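Local coordinates for protein chaperone CupB2 (Pseudomonas aeruginosa, PDB 3Q48) that probably acts as a periplasmic chaperone that assists the folding and assembly of fimbrial subunits, as members of the pilus chaperone family do, at residues A[183-195]-A[225-239]. Residues are numbered along the deposited sequence; the frame is centred on the assembly and turned at random.
Sequences YYVSFASVELIVD and AASVRYEVINDYGGR
Arg229 and Ile193 bury more surface here than any other residues, and they meet on the face of the sheet that also carries Ser189, Glu191, Ser227 and Glu231. The CD1 methyl of Ile193 sits over one face of the Arg229 guanidinium, offset toward its rim, 3.6 Å from NE. Arg229 sends CG anti to its own N (chi1 171°), and the bend at chi3 turns the guanidinium over the methyl that CB and CD already flank, while NE forms a salt bridge with Asp243 on the next strand. Glu191, the direct cross-strand partner of Arg229, crosses its chain, OE1 lying 3.9 Å from Arg229 CD; its carboxylate makes no direct ion pair with the guanidinium, and a water links OE1 to Glu231 OE2.

Beneath these side chains the backbones run antiparallel, with paired bonds at Ile193–Ser227 and Glu191–Arg229; the Arg229 N to Glu191 O bond, 2.7 Å, is nearly straight at 172°. The two strands are the central pair of a four-stranded antiparallel sheet in the C-terminal immunoglobulin-like domain of this PapD-type chaperone, flanked by strands 197-206 and 239-245. A beta bulge between Phe187 and Ser189 shifts the register by one, and Ala188 N there donates to Glu231 O at 2.8 Å. At this corner the Ala188 methyl points at the partner strand and meets Ile233 CD1, at 4.1 Å, and the aliphatic part of Arg239.

On the opposite, buried face Phe187 presents its ring edge to the face of Tyr230 in an offset T-shaped pair, centroids 5.8 Å apart and planes at 82°. Val232 CG1 packs alongside the phenylalanine and also reaches Val185 CG1 at 3.6 Å, while the Tyr230 hydroxyl hydrogen-bonds to Ala156 O.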
ATOM      1  N   TYR A 183      -4.089   6.920  -9.458  1.00 26.05           N
ATOM      2  CA  TYR A 183      -3.938   5.798  -8.516  1.00 23.29           C
ATOM      3  C   TYR A 183      -2.499   5.585  -8.140  1.00 23.45           C
ATOM      4  O   TYR A 183      -1.608   5.762  -8.953  1.00 24.10           O
ATOM      5  CB  TYR A 183      -4.432   4.511  -9.150  1.00 22.99           C
ATOM      6  CG  TYR A 183      -5.800   4.613  -9.716  1.00 22.66           C
ATOM      7  CD1 TYR A 183      -6.921   4.426  -8.901  1.00 22.79           C
ATOM      8  CD2 TYR A 183      -5.993   4.905 -11.076  1.00 21.77           C
ATOM      9  CE1 TYR A 183      -8.239   4.542  -9.414  1.00 21.80           C
ATOM     10  CE2 TYR A 183      -7.275   5.051 -11.584  1.00 23.24           C
ATOM     11  CZ  TYR A 183      -8.386   4.860 -10.753  1.00 25.74           C
ATOM     12  OH  TYR A 183      -9.649   4.986 -11.297  1.00 33.11           O
ATOM     13  N   TYR A 184      -2.261   5.157  -6.913  1.00 22.27           N
ATOM     14  CA  TYR A 184      -0.948   4.629  -6.586  1.00 22.04           C
ATOM     15  C   TYR A 184      -0.787   3.351  -7.389  1.00 22.75           C
ATOM     16  O   TYR A 184      -1.786   2.650  -7.693  1.00 23.86           O
ATOM     17  CB  TYR A 184      -0.819   4.378  -5.058  1.00 20.76           C
ATOM     18  CG  TYR A 184      -0.690   5.696  -4.285  1.00 19.36           C
ATOM     19  CD1 TYR A 184       0.562   6.213  -3.963  1.00 18.59           C
ATOM     20  CD2 TYR A 184      -1.823   6.443  -3.937  1.00 17.45           C
ATOM     21  CE1 TYR A 184       0.672   7.461  -3.294  1.00 22.05           C
ATOM     22  CE2 TYR A 184      -1.731   7.647  -3.280  1.00 19.25           C
ATOM     23  CZ  TYR A 184      -0.483   8.161  -2.970  1.00 22.16           C
ATOM     24  OH  TYR A 184      -0.387   9.384  -2.344  1.00 25.30           O
ATOM     25  N   VAL A 185       0.443   3.046  -7.779  1.00 22.83           N
ATOM     26  CA  VAL A 185       0.703   1.770  -8.391  1.00 21.71           C
ATOM     27  C   VAL A 185       1.836   1.205  -7.611  1.00 21.85           C
ATOM     28  O   VAL A 185       2.877   1.819  -7.529  1.00 23.97           O
ATOM     29  CB  VAL A 185       1.042   1.950  -9.896  1.00 23.43           C
ATOM     30  CG1 VAL A 185       1.525   0.539 -10.594  1.00 22.38           C
ATOM     31  CG2 VAL A 185      -0.154   2.570 -10.607  1.00 19.95           C
ATOM     32  N   SER A 186       1.629   0.061  -6.986  1.00 21.66           N
ATOM     33  CA  SER A 186       2.684  -0.591  -6.188  1.00 22.18           C
ATOM     34  C   SER A 186       3.330  -1.718  -6.965  1.00 22.16           C
ATOM     35  O   SER A 186       2.627  -2.588  -7.479  1.00 22.25           O
ATOM     36  CB  SER A 186       2.095  -1.156  -4.884  1.00 21.60           C
ATOM     37  OG  SER A 186       1.514  -0.089  -4.162  1.00 23.78           O
ATOM     38  N   PHE A 187       4.651  -1.693  -7.044  1.00 22.39           N
ATOM     39  CA  PHE A 187       5.407  -2.712  -7.759  1.00 23.96           C
ATOM     40  C   PHE A 187       6.012  -3.742  -6.808  1.00 24.45           C
ATOM     41  O   PHE A 187       6.753  -3.350  -5.885  1.00 25.89           O
ATOM     42  CB  PHE A 187       6.575  -2.089  -8.535  1.00 23.78           C
ATOM     43  CG  PHE A 187       6.178  -0.991  -9.464  1.00 24.07           C
ATOM     44  CD1 PHE A 187       5.737  -1.274 -10.753  1.00 23.42           C
ATOM     45  CD2 PHE A 187       6.313   0.349  -9.075  1.00 25.32           C
ATOM     46  CE1 PHE A 187       5.369  -0.237 -11.618  1.00 24.33           C
ATOM     47  CE2 PHE A 187       5.965   1.392  -9.945  1.00 24.51           C
ATOM     48  CZ  PHE A 187       5.496   1.100 -11.212  1.00 24.67           C
ATOM     49  N   ALA A 188       5.747  -5.031  -7.039  1.00 23.54           N
ATOM     50  CA  ALA A 188       6.435  -6.081  -6.293  1.00 23.34           C
ATOM     51  C   ALA A 188       7.795  -6.332  -6.893  1.00 24.28           C
ATOM     52  O   ALA A 188       8.691  -6.878  -6.219  1.00 25.19           O
ATOM     53  CB  ALA A 188       5.620  -7.390  -6.277  1.00 23.11           C
ATOM     54  N   SER A 189       7.956  -5.973  -8.171  1.00 23.86           N
ATOM     55  CA  SER A 189       9.247  -6.159  -8.847  1.00 24.33           C
ATOM     56  C   SER A 189       9.227  -5.413 -10.120  1.00 23.72           C
ATOM     57  O   SER A 189       8.168  -5.269 -10.720  1.00 23.82           O
ATOM     58  CB  SER A 189       9.540  -7.643  -9.146  1.00 25.37           C
ATOM     59  OG  SER A 189       8.619  -8.171 -10.082  1.00 26.60           O
ATOM     60  N   VAL A 190      10.398  -4.927 -10.522  1.00 24.09           N
ATOM     61  CA  VAL A 190      10.595  -4.223 -11.775  1.00 23.39           C
ATOM     62  C   VAL A 190      11.887  -4.767 -12.319  1.00 24.74           C
ATOM     63  O   VAL A 190      12.841  -4.935 -11.589  1.00 25.24           O
ATOM     64  CB  VAL A 190      10.748  -2.706 -11.520  1.00 23.94           C
ATOM     65  CG1 VAL A 190      11.110  -1.901 -12.829  1.00 20.95           C
ATOM     66  CG2 VAL A 190       9.490  -2.192 -10.873  1.00 22.59           C
ATOM     67  N   GLU A 191      11.922  -5.056 -13.608  1.00 26.51           N
ATOM     68  CA  GLU A 191      13.056  -5.739 -14.201  1.00 28.88           C
ATOM     69  C   GLU A 191      13.250  -5.196 -15.580  1.00 30.14           C
ATOM     70  O   GLU A 191      12.257  -4.956 -16.291  1.00 30.10           O
ATOM     71  CB  GLU A 191      12.811  -7.264 -14.317  1.00 29.20           C
ATOM     72  CG  GLU A 191      12.308  -7.929 -13.064  1.00 31.87           C
ATOM     73  CD  GLU A 191      12.100  -9.422 -13.205  1.00 36.38           C
ATOM     74  OE1 GLU A 191      11.509  -9.888 -14.192  1.00 39.75           O
ATOM     75  OE2 GLU A 191      12.524 -10.148 -12.299  1.00 37.08           O
ATOM     76  N   LEU A 192      14.528  -5.027 -15.935  1.00 31.75           N
ATOM     77  CA  LEU A 192      15.000  -4.796 -17.302  1.00 33.26           C
ATOM     78  C   LEU A 192      15.315  -6.147 -17.915  1.00 33.74           C
ATOM     79  O   LEU A 192      15.921  -6.989 -17.253  1.00 33.97           O
ATOM     80  CB  LEU A 192      16.274  -3.916 -17.321  1.00 33.85           C
ATOM     81  CG  LEU A 192      16.132  -2.501 -16.731  1.00 36.36           C
ATOM     82  CD1 LEU A 192      17.296  -1.592 -17.135  1.00 39.71           C
ATOM     83  CD2 LEU A 192      14.785  -1.865 -17.155  1.00 38.42           C
ATOM     84  N   ILE A 193      14.924  -6.338 -19.185  1.00 34.52           N
ATOM     85  CA  ILE A 193      15.116  -7.608 -19.904  1.00 34.79           C
ATOM     86  C   ILE A 193      15.736  -7.347 -21.268  1.00 36.86           C
ATOM     87  O   ILE A 193      15.299  -6.454 -21.988  1.00 37.33           O
ATOM     88  CB  ILE A 193      13.756  -8.374 -20.025  1.00 34.34           C
ATOM     89  CG1 ILE A 193      13.253  -8.767 -18.628  1.00 32.62           C
ATOM     90  CG2 ILE A 193      13.876  -9.609 -20.878  1.00 34.08           C
ATOM     91  CD1 ILE A 193      12.123  -9.681 -18.639  1.00 34.49           C
ATOM     92  N   VAL A 194      16.776  -8.097 -21.614  1.00 38.91           N
ATOM     93  CA  VAL A 194      17.408  -7.984 -22.926  1.00 40.91           C
ATOM     94  C   VAL A 194      17.771  -9.353 -23.378  1.00 42.53           C
ATOM     95  O   VAL A 194      18.672  -9.941 -22.789  1.00 43.94           O
ATOM     96  CB  VAL A 194      18.728  -7.172 -22.913  1.00 41.31           C
ATOM     97  CG1 VAL A 194      19.163  -6.898 -24.354  1.00 42.02           C
ATOM     98  CG2 VAL A 194      18.552  -5.850 -22.166  1.00 41.03           C
ATOM     99  N   ASP A 195      17.112  -9.857 -24.430  1.00 43.57           N
ATOM    100  CA  ASP A 195      17.336 -11.235 -24.935  1.00 45.42           C
ATOM    101  C   ASP A 195      17.277 -12.315 -23.835  1.00 43.91           C
ATOM    102  O   ASP A 195      18.117 -13.200 -23.807  1.00 45.09           O
ATOM    103  CB  ASP A 195      18.663 -11.368 -25.713  1.00 47.69           C
ATOM    104  CG  ASP A 195      18.655 -10.631 -27.064  1.00 52.96           C
ATOM    105  OD1 ASP A 195      17.637  -9.979 -27.434  1.00 55.17           O
ATOM    106  OD2 ASP A 195      19.705 -10.696 -27.765  1.00 59.12           O
ATOM    107  N   ALA A 225      18.470  -2.679 -26.068  1.00 60.32           N
ATOM    108  CA  ALA A 225      17.232  -3.122 -26.709  1.00 57.94           C
ATOM    109  C   ALA A 225      16.218  -3.523 -25.607  1.00 54.96           C
ATOM    110  O   ALA A 225      15.289  -4.319 -25.825  1.00 54.36           O
ATOM    111  CB  ALA A 225      17.531  -4.299 -27.669  1.00 58.65           C
ATOM    112  N   ALA A 226      16.418  -2.943 -24.422  1.00 52.21           N
ATOM    113  CA  ALA A 226      15.667  -3.281 -23.206  1.00 48.72           C
ATOM    114  C   ALA A 226      14.156  -3.111 -23.295  1.00 46.86           C
ATOM    115  O   ALA A 226      13.609  -2.230 -23.985  1.00 47.76           O
ATOM    116  CB  ALA A 226      16.215  -2.518 -22.019  1.00 47.86           C
ATOM    117  N   SER A 227      13.489  -4.017 -22.603  1.00 44.19           N
ATOM    118  CA  SER A 227      12.067  -3.991 -22.383  1.00 41.07           C
ATOM    119  C   SER A 227      11.965  -3.861 -20.875  1.00 38.02           C
ATOM    120  O   SER A 227      12.905  -4.200 -20.168  1.00 38.48           O
ATOM    121  CB  SER A 227      11.522  -5.336 -22.822  1.00 41.66           C
ATOM    122  OG  SER A 227      10.119  -5.368 -22.691  1.00 46.09           O
ATOM    123  N   VAL A 228      10.860  -3.377 -20.344  1.00 34.84           N
ATOM    124  CA  VAL A 228      10.689  -3.429 -18.897  1.00 31.79           C
ATOM    125  C   VAL A 228       9.604  -4.459 -18.525  1.00 30.06           C
ATOM    126  O   VAL A 228       8.556  -4.497 -19.171  1.00 30.40           O
ATOM    127  CB  VAL A 228      10.419  -2.000 -18.259  1.00 31.14           C
ATOM    128  CG1 VAL A 228       9.088  -1.411 -18.707  1.00 29.33           C
ATOM    129  CG2 VAL A 228      10.420  -2.088 -16.742  1.00 30.13           C
ATOM    130  N   ARG A 229       9.821  -5.259 -17.477  1.00 27.79           N
ATOM    131  CA  ARG A 229       8.766  -6.195 -17.011  1.00 25.38           C
ATOM    132  C   ARG A 229       8.472  -5.880 -15.581  1.00 24.26           C
ATOM    133  O   ARG A 229       9.400  -5.816 -14.747  1.00 23.25           O
ATOM    134  CB  ARG A 229       9.234  -7.644 -17.100  1.00 26.19           C
ATOM    135  CG  ARG A 229       8.295  -8.673 -16.451  1.00 25.69           C
ATOM    136  CD  ARG A 229       8.711 -10.106 -16.847  1.00 25.22           C
ATOM    137  NE  ARG A 229       8.558 -10.327 -18.278  1.00 27.61           N
ATOM    138  CZ  ARG A 229       8.835 -11.460 -18.919  1.00 28.93           C
ATOM    139  NH1 ARG A 229       9.296 -12.520 -18.258  1.00 26.51           N
ATOM    140  NH2 ARG A 229       8.662 -11.521 -20.244  1.00 29.13           N
ATOM    141  N   TYR A 230       7.196  -5.668 -15.267  1.00 22.50           N
ATOM    142  CA  TYR A 230       6.888  -5.287 -13.932  1.00 22.06           C
ATOM    143  C   TYR A 230       5.626  -5.926 -13.391  1.00 23.55           C
ATOM    144  O   TYR A 230       4.678  -6.201 -14.152  1.00 24.78           O
ATOM    145  CB  TYR A 230       6.839  -3.756 -13.828  1.00 22.68           C
ATOM    146  CG  TYR A 230       5.853  -3.036 -14.738  1.00 22.97           C
ATOM    147  CD1 TYR A 230       4.552  -2.819 -14.325  1.00 23.60           C
ATOM    148  CD2 TYR A 230       6.238  -2.555 -16.009  1.00 22.50           C
ATOM    149  CE1 TYR A 230       3.629  -2.124 -15.142  1.00 24.88           C
ATOM    150  CE2 TYR A 230       5.324  -1.881 -16.849  1.00 23.12           C
ATOM    151  CZ  TYR A 230       4.018  -1.668 -16.392  1.00 26.25           C
ATOM    152  OH  TYR A 230       3.067  -1.014 -17.156  1.00 25.07           O
ATOM    153  N   GLU A 231       5.596  -6.144 -12.068  1.00 23.05           N
ATOM    154  CA  GLU A 231       4.478  -6.791 -11.424  1.00 23.02           C
ATOM    155  C   GLU A 231       3.912  -5.839 -10.431  1.00 23.82           C
ATOM    156  O   GLU A 231       4.659  -5.260  -9.638  1.00 24.42           O
ATOM    157  CB  GLU A 231       4.903  -8.048 -10.659  1.00 22.31           C
ATOM    158  CG  GLU A 231       5.422  -9.170 -11.540  1.00 24.77           C
ATOM    159  CD  GLU A 231       5.665 -10.498 -10.809  1.00 27.62           C
ATOM    160  OE1 GLU A 231       5.254 -10.653  -9.635  1.00 31.26           O
ATOM    161  OE2 GLU A 231       6.262 -11.404 -11.415  1.00 29.96           O
ATOM    162  N   VAL A 232       2.589  -5.724 -10.407  1.00 23.70           N
ATOM    163  CA  VAL A 232       1.975  -4.806  -9.530  1.00 23.87           C
ATOM    164  C   VAL A 232       1.004  -5.497  -8.599  1.00 23.85           C
ATOM    165  O   VAL A 232       0.409  -6.477  -8.979  1.00 26.88           O
ATOM    166  CB  VAL A 232       1.282  -3.705 -10.356  1.00 24.96           C
ATOM    167  CG1 VAL A 232       2.353  -2.942 -11.196  1.00 25.65           C
ATOM    168  CG2 VAL A 232       0.293  -4.297 -11.244  1.00 25.88           C
ATOM    169  N   ILE A 233       0.840  -4.971  -7.387  1.00 22.39           N
ATOM    170  CA  ILE A 233      -0.042  -5.512  -6.386  1.00 20.41           C
ATOM    171  C   ILE A 233      -1.421  -4.879  -6.507  1.00 21.35           C
ATOM    172  O   ILE A 233      -1.571  -3.653  -6.427  1.00 21.99           O
ATOM    173  CB  ILE A 233       0.562  -5.285  -4.987  1.00 19.54           C
ATOM    174  CG1 ILE A 233       1.918  -5.981  -4.896  1.00 19.98           C
ATOM    175  CG2 ILE A 233      -0.342  -5.872  -3.859  1.00 18.16           C
ATOM    176  CD1 ILE A 233       2.947  -5.305  -3.981  1.00 18.93           C
ATOM    177  N   ASN A 234      -2.450  -5.699  -6.687  1.00 21.76           N
ATOM    178  CA  ASN A 234      -3.801  -5.197  -6.804  1.00 21.55           C
ATOM    179  C   ASN A 234      -4.387  -4.919  -5.422  1.00 22.63           C
ATOM    180  O   ASN A 234      -3.714  -5.100  -4.434  1.00 21.82           O
ATOM    181  CB  ASN A 234      -4.665  -6.171  -7.648  1.00 21.84           C
ATOM    182  CG  ASN A 234      -4.861  -7.555  -6.995  1.00 23.03           C
ATOM    183  OD1 ASN A 234      -4.782  -7.716  -5.783  1.00 25.56           O
ATOM    184  ND2 ASN A 234      -5.128  -8.566  -7.822  1.00 24.20           N
ATOM    185  N   ASP A 235      -5.659  -4.510  -5.362  1.00 26.09           N
ATOM    186  CA  ASP A 235      -6.390  -4.160  -4.125  1.00 27.84           C
ATOM    187  C   ASP A 235      -6.437  -5.296  -3.114  1.00 29.18           C
ATOM    188  O   ASP A 235      -6.504  -5.036  -1.907  1.00 27.68           O
ATOM    189  CB  ASP A 235      -7.842  -3.784  -4.474  1.00 28.41           C
ATOM    190  CG  ASP A 235      -7.996  -2.335  -4.988  1.00 29.95           C
ATOM    191  OD1 ASP A 235      -7.000  -1.555  -5.111  1.00 28.04           O
ATOM    192  OD2 ASP A 235      -9.165  -1.975  -5.259  1.00 32.78           O
ATOM    193  N   TYR A 236      -6.391  -6.541  -3.620  1.00 30.63           N
ATOM    194  CA  TYR A 236      -6.523  -7.767  -2.784  1.00 32.22           C
ATOM    195  C   TYR A 236      -5.222  -8.491  -2.527  1.00 31.41           C
ATOM    196  O   TYR A 236      -5.221  -9.591  -1.990  1.00 31.68           O
ATOM    197  CB  TYR A 236      -7.550  -8.767  -3.379  1.00 33.54           C
ATOM    198  CG  TYR A 236      -8.795  -8.067  -3.888  1.00 39.59           C
ATOM    199  CD1 TYR A 236      -9.732  -7.531  -2.979  1.00 44.90           C
ATOM    200  CD2 TYR A 236      -9.018  -7.881  -5.260  1.00 43.53           C
ATOM    201  CE1 TYR A 236     -10.877  -6.855  -3.412  1.00 45.47           C
ATOM    202  CE2 TYR A 236     -10.165  -7.192  -5.711  1.00 46.59           C
ATOM    203  CZ  TYR A 236     -11.091  -6.683  -4.766  1.00 47.17           C
ATOM    204  OH  TYR A 236     -12.244  -6.020  -5.163  1.00 49.59           O
ATOM    205  N   GLY A 237      -4.101  -7.884  -2.889  1.00 31.33           N
ATOM    206  CA  GLY A 237      -2.793  -8.487  -2.586  1.00 30.82           C
ATOM    207  C   GLY A 237      -2.317  -9.425  -3.688  1.00 31.54           C
ATOM    208  O   GLY A 237      -1.203  -9.942  -3.616  1.00 31.97           O
ATOM    209  N   GLY A 238      -3.143  -9.633  -4.718  1.00 31.17           N
ATOM    210  CA  GLY A 238      -2.727 -10.402  -5.899  1.00 31.01           C
ATOM    211  C   GLY A 238      -1.811  -9.597  -6.807  1.00 30.92           C
ATOM    212  O   GLY A 238      -1.587  -8.378  -6.611  1.00 31.09           O
ATOM    213  N   ARG A 239      -1.257 -10.251  -7.814  1.00 30.74           N
ATOM    214  CA  ARG A 239      -0.251  -9.595  -8.626  1.00 29.61           C
ATOM    215  C   ARG A 239      -0.614  -9.777 -10.080  1.00 29.08           C
ATOM    216  O   ARG A 239      -1.157 -10.787 -10.462  1.00 29.92           O
ATOM    217  CB  ARG A 239       1.161 -10.135  -8.284  1.00 30.42           C
ATOM    218  CG  ARG A 239       1.622  -9.793  -6.886  1.00 32.37           C
ATOM    219  CD  ARG A 239       3.041 -10.112  -6.651  1.00 40.58           C
ATOM    220  NE  ARG A 239       3.167 -11.547  -6.445  1.00 50.92           N
ATOM    221  CZ  ARG A 239       4.104 -12.295  -7.003  1.00 54.35           C
ATOM    222  NH1 ARG A 239       5.012 -11.741  -7.784  1.00 55.90           N
ATOM    223  NH2 ARG A 239       4.123 -13.590  -6.788  1.00 56.85           N
TER
HETATM  224  O   HOH W   1      -0.776  -1.071  -7.324  1.00 16.16           O
HETATM  225  O   HOH W   2       9.231  -8.198 -12.711  1.00 24.34           O
HETATM  226  O   HOH W   3       8.656 -10.697 -13.206  1.00 23.73           O